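Local coordinates for cellulose biosynthesis protein BcsG (Salmonella typhimurium LT2, PDB 5OLT) that is required for cellulose biosynthesis, here as its extramembrane domain, a zinc-binding member of the alkaline phosphatase family, at residues 30-44 / 349-363. Sequence-based numbering, arbitrary orientation. Where two conformers were deposited one is given.
Sequences LNAWLNTFYAAEEKR and PQTAPVSENANAVVI
Trp-33, Leu-34 and Phe-37 of helix 27-42 pack on Val-354, Val-361 and Ile-363, a mostly apolar contact joining a helix near the N-terminus to strand 360-363 of the C-terminal antiparallel sheet and the extended run 349-354 leading into it; short segment axes at 90° and 10.9 Å apart show the helix lying across strand 360-363. Val-354 is the central wedge: its CG2 sits 3.7 Å from the centroid of the Phe-37 ring, 9° off the normal, a CH-pi contact, while the same methyl meets the edge of Trp-33 at CH2 (3.6 Å). CG anti to the backbone N (chi1 -176° for Trp-33, similar for Phe-37) carries both rings toward Val-354, and Glu-41 CG lies over the rim of the opposite face of Phe-37. Ile-363 CD1 lies against Leu-30 CG and Trp-33 CE3, its CG2 near Trp-33 CZ3. Leu-34 CD2 meets Val-361 CG1 tip to tip at 4.0 Å.

Polar bonds flank this core. Tyr-38 OH donates to Glu-356 OE2 at 2.5 Å, from above the carboxylate plane; Glu-356 OE1 is held by His-119 N. Arg-44 grips Gln-350 O with NH1 (2.8 Å) and NH2 (2.9 Å); NH1 also bridges to Glu-41 OE2 (2.8 Å), probably steadying the guanidinium. One water bridges Glu-41 OE1 and Thr-351 OG1; another accepts from Ala-352 N, its link to OE2 less certain.

Strand 368-373, beside 360-365, extends the helix-packing surface through Tyr-370 against Leu-30 and Arg-372 against Leu-34, while Leu-319 of helix 318-328 packs on Arg-44 and Pro-349.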
loop_
_atom_site.group_PDB
_atom_site.type_symbol
_atom_site.label_atom_id
_atom_site.label_comp_id
_atom_site.label_asym_id
_atom_site.label_seq_id
_atom_site.Cartn_x
_atom_site.Cartn_y
_atom_site.Cartn_z
ATOM N N LEU A 30 24.909 -1.551 12.006
ATOM C CA LEU A 30 23.732 -1.678 11.141
ATOM C C LEU A 30 22.877 -2.844 11.618
ATOM O O LEU A 30 21.649 -2.714 11.646
ATOM C CB LEU A 30 24.145 -1.856 9.673
ATOM C CG LEU A 30 24.316 -0.549 8.878
ATOM C CD1 LEU A 30 25.296 0.442 9.446
ATOM C CD2 LEU A 30 24.732 -0.957 7.466
ATOM N N ASN A 31 23.504 -3.934 12.085
ATOM C CA ASN A 31 22.739 -5.040 12.677
ATOM C C ASN A 31 21.970 -4.544 13.913
ATOM O O ASN A 31 20.770 -4.835 14.099
ATOM C CB ASN A 31 23.690 -6.188 13.111
ATOM C CG ASN A 31 24.083 -7.099 11.975
ATOM O OD1 ASN A 31 23.475 -7.097 10.893
ATOM N ND2 ASN A 31 25.078 -7.933 12.222
ATOM N N ALA A 32 22.655 -3.786 14.770
ATOM C CA ALA A 32 22.019 -3.269 15.978
ATOM C C ALA A 32 20.863 -2.315 15.620
ATOM O O ALA A 32 19.807 -2.357 16.243
ATOM C CB ALA A 32 23.027 -2.584 16.877
ATOM N N TRP A 33 21.085 -1.447 14.619
ATOM C CA TRP A 33 20.039 -0.541 14.167
ATOM C C TRP A 33 18.792 -1.329 13.717
ATOM O O TRP A 33 17.663 -0.958 14.093
ATOM C CB TRP A 33 20.546 0.391 13.049
ATOM C CG TRP A 33 19.493 1.372 12.669
ATOM C CD1 TRP A 33 19.270 2.589 13.225
ATOM C CD2 TRP A 33 18.455 1.181 11.689
ATOM N NE1 TRP A 33 18.155 3.163 12.674
ATOM C CE2 TRP A 33 17.642 2.326 11.721
ATOM C CE3 TRP A 33 18.145 0.140 10.780
ATOM C CZ2 TRP A 33 16.524 2.472 10.880
ATOM C CZ3 TRP A 33 17.023 0.282 9.956
ATOM C CH2 TRP A 33 16.235 1.435 10.011
ATOM N N LEU A 34 19.009 -2.397 12.947
ATOM C CA LEU A 34 17.864 -3.172 12.486
ATOM C C LEU A 34 17.083 -3.797 13.650
ATOM O O LEU A 34 15.852 -3.795 13.646
ATOM C CB LEU A 34 18.299 -4.216 11.464
ATOM C CG LEU A 34 17.182 -5.054 10.805
ATOM C CD1 LEU A 34 16.286 -4.167 9.908
ATOM C CD2 LEU A 34 17.763 -6.196 9.995
ATOM N N ASN A 35 17.809 -4.371 14.625
ATOM C CA ASN A 35 17.131 -4.900 15.778
ATOM C C ASN A 35 16.365 -3.822 16.551
ATOM O O ASN A 35 15.263 -4.077 17.038
ATOM C CB ASN A 35 18.120 -5.663 16.683
ATOM C CG ASN A 35 18.300 -7.108 16.252
ATOM O OD1 ASN A 35 17.333 -7.796 15.928
ATOM N ND2 ASN A 35 19.543 -7.557 16.205
ATOM N N THR A 36 16.943 -2.615 16.613
ATOM C CA THR A 36 16.284 -1.453 17.260
ATOM C C THR A 36 15.002 -1.077 16.504
ATOM O O THR A 36 13.973 -0.826 17.119
ATOM C CB THR A 36 17.255 -0.276 17.362
ATOM O OG1 THR A 36 18.359 -0.713 18.148
ATOM C CG2 THR A 36 16.602 0.922 18.047
ATOM N N PHE A 37 15.089 -1.101 15.165
ATOM C CA PHE A 37 13.914 -0.868 14.330
ATOM C C PHE A 37 12.831 -1.925 14.608
ATOM O O PHE A 37 11.678 -1.584 14.842
ATOM C CB PHE A 37 14.353 -0.853 12.855
ATOM C CG PHE A 37 13.209 -0.886 11.846
ATOM C CD1 PHE A 37 12.557 0.282 11.462
ATOM C CD2 PHE A 37 12.807 -2.088 11.274
ATOM C CE1 PHE A 37 11.516 0.259 10.521
ATOM C CE2 PHE A 37 11.758 -2.133 10.358
ATOM C CZ PHE A 37 11.128 -0.956 9.966
ATOM N N TYR A 38 13.199 -3.213 14.634
ATOM C CA TYR A 38 12.201 -4.241 14.872
ATOM C C TYR A 38 11.538 -4.052 16.233
ATOM O O TYR A 38 10.340 -4.226 16.358
ATOM C CB TYR A 38 12.816 -5.641 14.833
ATOM C CG TYR A 38 13.240 -6.151 13.473
ATOM C CD1 TYR A 38 12.527 -5.835 12.288
ATOM C CD2 TYR A 38 14.356 -7.004 13.360
ATOM C CE1 TYR A 38 12.946 -6.369 11.045
ATOM C CE2 TYR A 38 14.765 -7.516 12.140
ATOM C CZ TYR A 38 14.058 -7.216 10.998
ATOM O OH TYR A 38 14.474 -7.748 9.812
ATOM N N ALA A 39 12.347 -3.715 17.254
ATOM C CA ALA A 39 11.799 -3.537 18.616
ATOM C C ALA A 39 10.812 -2.394 18.631
ATOM O O ALA A 39 9.729 -2.532 19.187
ATOM C CB ALA A 39 12.922 -3.292 19.605
ATOM N N ALA A 40 11.181 -1.269 18.004
ATOM C CA ALA A 40 10.291 -0.109 18.029
ATOM C C ALA A 40 9.012 -0.417 17.262
ATOM O O ALA A 40 7.910 -0.043 17.676
ATOM C CB ALA A 40 10.971 1.098 17.455
ATOM N N GLU A 41 9.152 -1.068 16.110
ATOM C CA GLU A 41 7.978 -1.331 15.277
ATOM C C GLU A 41 6.973 -2.247 15.949
ATOM O O GLU A 41 5.764 -2.112 15.765
ATOM C CB GLU A 41 8.424 -1.937 13.949
ATOM C CG GLU A 41 9.093 -0.940 13.007
ATOM C CD GLU A 41 8.174 0.204 12.617
ATOM O OE1 GLU A 41 7.062 -0.087 12.148
ATOM O OE2 GLU A 41 8.603 1.358 12.758
ATOM N N GLU A 42 7.461 -3.218 16.737
ATOM C CA GLU A 42 6.574 -4.203 17.346
ATOM C C GLU A 42 5.652 -3.552 18.393
ATOM O O GLU A 42 4.593 -4.116 18.695
ATOM C CB GLU A 42 7.389 -5.347 17.941
ATOM C CG GLU A 42 6.528 -6.476 18.464
ATOM C CD GLU A 42 6.931 -7.846 18.002
ATOM O OE1 GLU A 42 8.081 -8.077 17.536
ATOM O OE2 GLU A 42 6.065 -8.734 18.175
ATOM N N LYS A 43 6.035 -2.368 18.890
ATOM C CA LYS A 43 5.232 -1.635 19.865
ATOM C C LYS A 43 4.205 -0.706 19.221
ATOM O O LYS A 43 3.431 -0.071 19.922
ATOM C CB LYS A 43 6.166 -0.833 20.788
ATOM C CG LYS A 43 7.088 -1.723 21.639
ATOM C CD LYS A 43 7.815 -0.839 22.637
ATOM C CE LYS A 43 8.738 -1.649 23.507
ATOM N NZ LYS A 43 8.157 -1.963 24.835
ATOM N N ARG A 44 4.188 -0.630 17.895
ATOM C CA ARG A 44 3.346 0.351 17.191
ATOM C C ARG A 44 2.070 -0.295 16.715
ATOM O O ARG A 44 2.071 -1.403 16.189
ATOM C CB ARG A 44 4.081 0.914 15.956
ATOM C CG ARG A 44 5.390 1.572 16.287
ATOM C CD ARG A 44 6.088 2.086 15.034
ATOM N NE ARG A 44 5.537 3.377 14.630
ATOM C CZ ARG A 44 6.001 4.089 13.601
ATOM N NH1 ARG A 44 6.914 3.585 12.776
ATOM N NH2 ARG A 44 5.480 5.280 13.339
ATOM N N PRO A 349 2.045 8.439 11.111
ATOM C CA PRO A 349 3.252 7.680 11.479
ATOM C C PRO A 349 4.281 7.637 10.353
ATOM O O PRO A 349 3.944 7.425 9.177
ATOM C CB PRO A 349 2.728 6.278 11.761
ATOM C CG PRO A 349 1.402 6.218 11.146
ATOM C CD PRO A 349 0.837 7.614 11.078
ATOM N N GLN A 350 5.538 7.849 10.727
ATOM C CA GLN A 350 6.666 7.713 9.785
ATOM C C GLN A 350 7.295 6.367 10.043
ATOM O O GLN A 350 7.262 5.869 11.178
ATOM C CB GLN A 350 7.738 8.788 10.008
ATOM C CG GLN A 350 7.144 10.183 9.825
ATOM C CD GLN A 350 8.154 11.280 9.998
ATOM O OE1 GLN A 350 9.279 11.187 9.534
ATOM N NE2 GLN A 350 7.716 12.385 10.616
ATOM N N THR A 351 7.858 5.785 8.991
ATOM C CA THR A 351 8.467 4.456 9.089
ATOM C C THR A 351 9.732 4.499 8.266
ATOM O O THR A 351 9.727 4.968 7.108
ATOM C CB THR A 351 7.515 3.373 8.523
ATOM O OG1 THR A 351 6.254 3.442 9.217
ATOM C CG2 THR A 351 8.120 1.972 8.709
ATOM N N ALA A 352 10.834 4.036 8.846
ATOM C CA ALA A 352 12.092 3.975 8.093
ATOM C C ALA A 352 11.923 3.015 6.904
ATOM O O ALA A 352 11.155 2.024 7.002
ATOM C CB ALA A 352 13.249 3.531 9.004
ATOM N N PRO A 353 12.628 3.305 5.789
ATOM C CA PRO A 353 12.515 2.447 4.585
ATOM C C PRO A 353 13.370 1.197 4.691
ATOM O O PRO A 353 14.497 1.153 4.258
ATOM C CB PRO A 353 12.986 3.367 3.457
ATOM C CG PRO A 353 13.971 4.244 4.138
ATOM C CD PRO A 353 13.354 4.554 5.488
ATOM N N VAL A 354 12.813 0.215 5.334
ATOM C CA VAL A 354 13.433 -1.097 5.485
ATOM C C VAL A 354 12.628 -2.052 4.624
ATOM O O VAL A 354 11.394 -2.051 4.679
ATOM C CB VAL A 354 13.362 -1.548 6.955
ATOM C CG1 VAL A 354 13.841 -2.996 7.105
ATOM C CG2 VAL A 354 14.158 -0.568 7.836
ATOM N N SER A 355 13.311 -2.867 3.823
ATOM C CA SER A 355 12.605 -3.804 2.952
ATOM C C SER A 355 13.247 -5.172 3.040
ATOM O O SER A 355 14.480 -5.277 3.215
ATOM C CB SER A 355 12.650 -3.329 1.494
ATOM O OG SER A 355 12.064 -2.045 1.394
ATOM N N GLU A 356 12.424 -6.202 2.925
ATOM C CA GLU A 356 12.931 -7.560 3.052
ATOM C C GLU A 356 12.237 -8.515 2.184
ATOM O O GLU A 356 11.042 -8.381 1.909
ATOM C CB GLU A 356 12.676 -8.122 4.477
ATOM C CG GLU A 356 13.081 -7.246 5.587
ATOM C CD GLU A 356 13.042 -7.937 6.925
ATOM O OE1 GLU A 356 13.099 -9.214 7.050
ATOM O OE2 GLU A 356 12.991 -7.134 7.851
ATOM N N ASN A 357 13.013 -9.512 1.747
ATOM C CA ASN A 357 12.453 -10.777 1.242
ATOM C C ASN A 357 13.080 -11.859 2.149
ATOM O O ASN A 357 13.869 -11.527 3.023
ATOM C CB ASN A 357 12.808 -10.979 -0.237
ATOM C CG ASN A 357 12.318 -9.842 -1.139
ATOM O OD1 ASN A 357 11.268 -9.237 -0.914
ATOM N ND2 ASN A 357 13.055 -9.596 -2.206
ATOM N N ALA A 358 12.775 -13.140 1.938
ATOM C CA ALA A 358 13.295 -14.216 2.815
ATOM C C ALA A 358 14.795 -14.136 3.017
ATOM O O ALA A 358 15.297 -14.360 4.126
ATOM C CB ALA A 358 12.919 -15.597 2.307
ATOM N N ASN A 359 15.499 -13.735 1.967
ATOM C CA ASN A 359 16.943 -13.860 2.000
ATOM C C ASN A 359 17.740 -12.576 2.105
ATOM O O ASN A 359 18.959 -12.594 2.150
ATOM C CB ASN A 359 17.382 -14.602 0.730
ATOM C CG ASN A 359 16.933 -16.048 0.689
ATOM O OD1 ASN A 359 15.836 -16.385 0.213
ATOM N ND2 ASN A 359 17.824 -16.933 1.125
ATOM N N ALA A 360 17.052 -11.440 2.121
ATOM C CA ALA A 360 17.748 -10.172 1.990
ATOM C C ALA A 360 17.006 -9.091 2.730
ATOM O O ALA A 360 15.763 -9.065 2.725
ATOM C CB ALA A 360 17.854 -9.789 0.518
ATOM N N VAL A 361 17.784 -8.207 3.360
ATOM C CA VAL A 361 17.245 -6.959 3.960
ATOM C C VAL A 361 17.977 -5.778 3.328
ATOM O O VAL A 361 19.202 -5.829 3.121
ATOM C CB VAL A 361 17.464 -6.922 5.500
ATOM C CG1 VAL A 361 16.816 -5.691 6.091
ATOM C CG2 VAL A 361 16.894 -8.166 6.225
ATOM N N VAL A 362 17.207 -4.734 2.993
ATOM C CA VAL A 362 17.775 -3.505 2.466
ATOM C C VAL A 362 17.342 -2.394 3.419
ATOM O O VAL A 362 16.161 -2.287 3.782
ATOM C CB VAL A 362 17.277 -3.204 1.040
ATOM C CG1 VAL A 362 17.732 -1.830 0.584
ATOM C CG2 VAL A 362 17.809 -4.264 0.092
ATOM N N ILE A 363 18.298 -1.544 3.780
ATOM C CA ILE A 363 18.024 -0.348 4.609
ATOM C C ILE A 363 18.715 0.864 4.023
ATOM O O ILE A 363 19.616 0.737 3.182
ATOM C CB ILE A 363 18.473 -0.524 6.094
ATOM C CG1 ILE A 363 20.009 -0.555 6.215
ATOM C CG2 ILE A 363 17.818 -1.800 6.664
ATOM C CD1 ILE A 363 20.532 -0.666 7.656
HETATM O O HOH W 1 5.365 1.333 10.549
HETATM O O HOH W 2 10.517 3.260 11.643
#